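Local atomic coordinates of EvdMO1 (Micromonospora carbonacea, PDB entry 5T39), a protein that binds S-adenosyl-L-homocysteine in its methyltransferase domain and probably transfers methyl groups from S-adenosylmethionine during everninomicin biosynthesis. Residues Leu152-Arg157 with Leu175-Trp180. Numbering follows the deposited sequence.
Sequences LLYHVR and LSTHYW. With SAH (S-adenosyl-L-homocysteine), chain B.
Tyr154 lies against His178 in an edge-to-face pair, where the loop after strand 146-150 of this Rossmann-like methyltransferase fold meets the end of the neighbouring parallel strand 172-180. The imidazole presents its edge to the phenol: His178 CD2 stands 3.5 Å above the tyrosine plane, over the ring centre, with the two planes at 54°. Both far ends reach one water, which lies 2.9 Å from Tyr154 OH and in the imidazole plane, 3.2 Å from His178 NE2. On its other nitrogen, His178 ND1 is hydrogen-bonded to the Cys245 carbonyl, which helps fix the rotation of the ring. Tyr154 CG sits between its own backbone N and carbonyl carbon (chi1 53°), a setting that stands the phenol between His178 and His155, whose ring has Tyr154 CD2 over one face, offset toward the rim. Thr177 OG1 approaches the phenol in its plane, 3.4 Å from Tyr154 CD1, and hydrogen-bonds to His178 O, the donor tilted 18° from the carbonyl plane. The same oxygen rests 3.4 Å from Leu153 CB. Replacing Tyr154 with alanine would probably leave the His178 edge without a ring to pack on and the shared water without its phenol partner. Deeper in, Leu153 CD2 meets the methyl Leu175 CD1, while Leu162 and Leu221 bring in helices 159-169 and 218-228. The loop also lines the cofactor pocket: His155, hydrogen-bonded through ND1 to Glu199, has CD2 4.0 Å from C5' of S-adenosyl-L-homocysteine, and Leu152 touches the same ligand, which puts Tyr154, packed on the His155 ring, one layer behind it. No direct hydrogen bond joins the two segments; a second water instead accepts from Leu153 N and donates to Ser176 O at 2.8 Å.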
# COMPACT_ATOMS: atom_id res chain seq x y z
N LEU A 152 -4.15 -2.94 -1.11
CA LEU A 152 -3.69 -3.30 -2.45
C LEU A 152 -4.03 -4.73 -2.86
O LEU A 152 -4.29 -4.99 -4.04
CB LEU A 152 -2.18 -3.10 -2.56
CG LEU A 152 -1.55 -3.42 -3.92
CD1 LEU A 152 -2.16 -2.58 -5.03
CD2 LEU A 152 -0.04 -3.21 -3.85
N LEU A 153 -4.02 -5.67 -1.91
CA LEU A 153 -4.08 -7.08 -2.29
C LEU A 153 -5.36 -7.42 -3.02
O LEU A 153 -5.37 -8.36 -3.83
CB LEU A 153 -3.92 -7.95 -1.04
CG LEU A 153 -3.66 -9.43 -1.30
CD1 LEU A 153 -2.31 -9.66 -1.91
CD2 LEU A 153 -3.80 -10.25 -0.03
N TYR A 154 -6.45 -6.70 -2.73
CA TYR A 154 -7.75 -6.92 -3.36
C TYR A 154 -7.92 -6.12 -4.64
O TYR A 154 -9.04 -6.04 -5.17
CB TYR A 154 -8.88 -6.65 -2.35
CG TYR A 154 -8.80 -5.32 -1.67
CD1 TYR A 154 -8.03 -5.15 -0.53
CD2 TYR A 154 -9.50 -4.23 -2.16
CE1 TYR A 154 -7.95 -3.92 0.09
CE2 TYR A 154 -9.44 -3.00 -1.53
CZ TYR A 154 -8.65 -2.86 -0.40
OH TYR A 154 -8.57 -1.63 0.22
N HIS A 155 -6.84 -5.56 -5.17
CA HIS A 155 -6.82 -4.88 -6.46
C HIS A 155 -6.01 -5.62 -7.52
O HIS A 155 -5.75 -5.05 -8.59
CB HIS A 155 -6.28 -3.45 -6.32
CG HIS A 155 -7.15 -2.55 -5.52
ND1 HIS A 155 -8.42 -2.20 -5.91
CD2 HIS A 155 -6.92 -1.88 -4.36
CE1 HIS A 155 -8.94 -1.37 -5.03
NE2 HIS A 155 -8.05 -1.16 -4.07
N VAL A 156 -5.62 -6.87 -7.27
CA VAL A 156 -4.82 -7.64 -8.22
C VAL A 156 -5.53 -8.94 -8.58
O VAL A 156 -6.42 -9.42 -7.86
CB VAL A 156 -3.38 -7.90 -7.73
CG1 VAL A 156 -2.67 -6.57 -7.41
CG2 VAL A 156 -3.35 -8.83 -6.53
N ARG A 157 -5.13 -9.50 -9.71
CA ARG A 157 -5.70 -10.75 -10.22
C ARG A 157 -5.21 -11.98 -9.46
O ARG A 157 -5.97 -12.94 -9.32
CB ARG A 157 -5.35 -10.94 -11.69
CG ARG A 157 -6.03 -9.97 -12.63
CD ARG A 157 -5.65 -10.26 -14.07
NE ARG A 157 -4.27 -9.86 -14.34
CZ ARG A 157 -3.21 -10.66 -14.34
NH1 ARG A 157 -3.32 -11.96 -14.09
NH2 ARG A 157 -2.01 -10.16 -14.59
N LEU A 175 0.54 -6.43 6.18
CA LEU A 175 -0.50 -6.63 5.18
C LEU A 175 -1.84 -6.18 5.75
O LEU A 175 -2.30 -6.73 6.75
CB LEU A 175 -0.57 -8.11 4.80
CG LEU A 175 -1.68 -8.49 3.82
CD1 LEU A 175 -1.41 -7.87 2.46
CD2 LEU A 175 -1.81 -10.00 3.73
N SER A 176 -2.48 -5.22 5.09
CA SER A 176 -3.83 -4.80 5.44
C SER A 176 -4.68 -5.04 4.20
O SER A 176 -4.37 -4.52 3.13
CB SER A 176 -3.84 -3.33 5.84
OG SER A 176 -5.14 -2.89 6.15
N THR A 177 -5.71 -5.88 4.33
CA THR A 177 -6.49 -6.28 3.18
C THR A 177 -7.90 -6.68 3.59
O THR A 177 -8.15 -7.07 4.73
CB THR A 177 -5.81 -7.44 2.43
OG1 THR A 177 -6.47 -7.68 1.19
CG2 THR A 177 -5.76 -8.72 3.26
N HIS A 178 -8.80 -6.63 2.61
CA HIS A 178 -10.04 -7.38 2.71
C HIS A 178 -9.84 -8.82 2.28
O HIS A 178 -8.91 -9.17 1.54
CB HIS A 178 -11.10 -6.78 1.80
CG HIS A 178 -11.47 -5.38 2.14
ND1 HIS A 178 -11.99 -5.02 3.36
CD2 HIS A 178 -11.44 -4.25 1.39
CE1 HIS A 178 -12.23 -3.72 3.36
NE2 HIS A 178 -11.91 -3.23 2.18
N TYR A 179 -10.75 -9.67 2.74
CA TYR A 179 -10.90 -11.03 2.23
C TYR A 179 -12.39 -11.33 2.24
O TYR A 179 -13.19 -10.58 2.81
CB TYR A 179 -10.04 -12.05 3.00
CG TYR A 179 -10.49 -12.32 4.41
CD1 TYR A 179 -9.96 -11.62 5.50
CD2 TYR A 179 -11.47 -13.27 4.67
CE1 TYR A 179 -10.40 -11.88 6.79
CE2 TYR A 179 -11.91 -13.52 5.94
CZ TYR A 179 -11.38 -12.82 7.00
OH TYR A 179 -11.86 -13.09 8.27
N TRP A 180 -12.78 -12.41 1.58
CA TRP A 180 -14.18 -12.76 1.42
C TRP A 180 -14.57 -13.78 2.48
O TRP A 180 -13.86 -14.76 2.69
CB TRP A 180 -14.42 -13.33 0.02
CG TRP A 180 -15.85 -13.56 -0.28
CD1 TRP A 180 -16.45 -14.77 -0.48
CD2 TRP A 180 -16.89 -12.58 -0.43
NE1 TRP A 180 -17.78 -14.60 -0.74
CE2 TRP A 180 -18.08 -13.27 -0.71
CE3 TRP A 180 -16.92 -11.18 -0.35
CZ2 TRP A 180 -19.30 -12.61 -0.92
CZ3 TRP A 180 -18.14 -10.53 -0.56
CH2 TRP A 180 -19.31 -11.25 -0.83
N SAH B . -1.74 1.93 0.27
CA SAH B . -2.66 3.06 0.38
CB SAH B . -3.52 3.23 -0.86
CG SAH B . -4.42 2.04 -1.16
SD SAH B . -5.50 2.34 -2.58
C SAH B . -3.56 2.87 1.59
O SAH B . -4.33 3.76 1.94
OXT SAH B . -3.52 1.80 2.19
C5' SAH B . -4.63 1.33 -3.81
C4' SAH B . -3.39 2.00 -4.40
O4' SAH B . -2.67 1.00 -5.12
C3' SAH B . -3.72 3.11 -5.38
O3' SAH B . -2.80 4.18 -5.31
C2' SAH B . -3.65 2.39 -6.71
O2' SAH B . -3.44 3.19 -7.86
C1' SAH B . -2.50 1.42 -6.46
N9 SAH B . -2.50 0.23 -7.32
C8 SAH B . -3.57 -0.54 -7.68
N7 SAH B . -3.16 -1.57 -8.45
C5 SAH B . -1.82 -1.44 -8.59
C6 SAH B . -0.87 -2.18 -9.29
N6 SAH B . -1.16 -3.25 -10.02
N1 SAH B . 0.44 -1.78 -9.22
C2 SAH B . 0.78 -0.68 -8.50
N3 SAH B . -0.11 0.10 -7.82
C4 SAH B . -1.39 -0.32 -7.88
O HOH W 1 -3.07 -5.00 0.74
O HOH W 2 -11.25 -0.56 0.46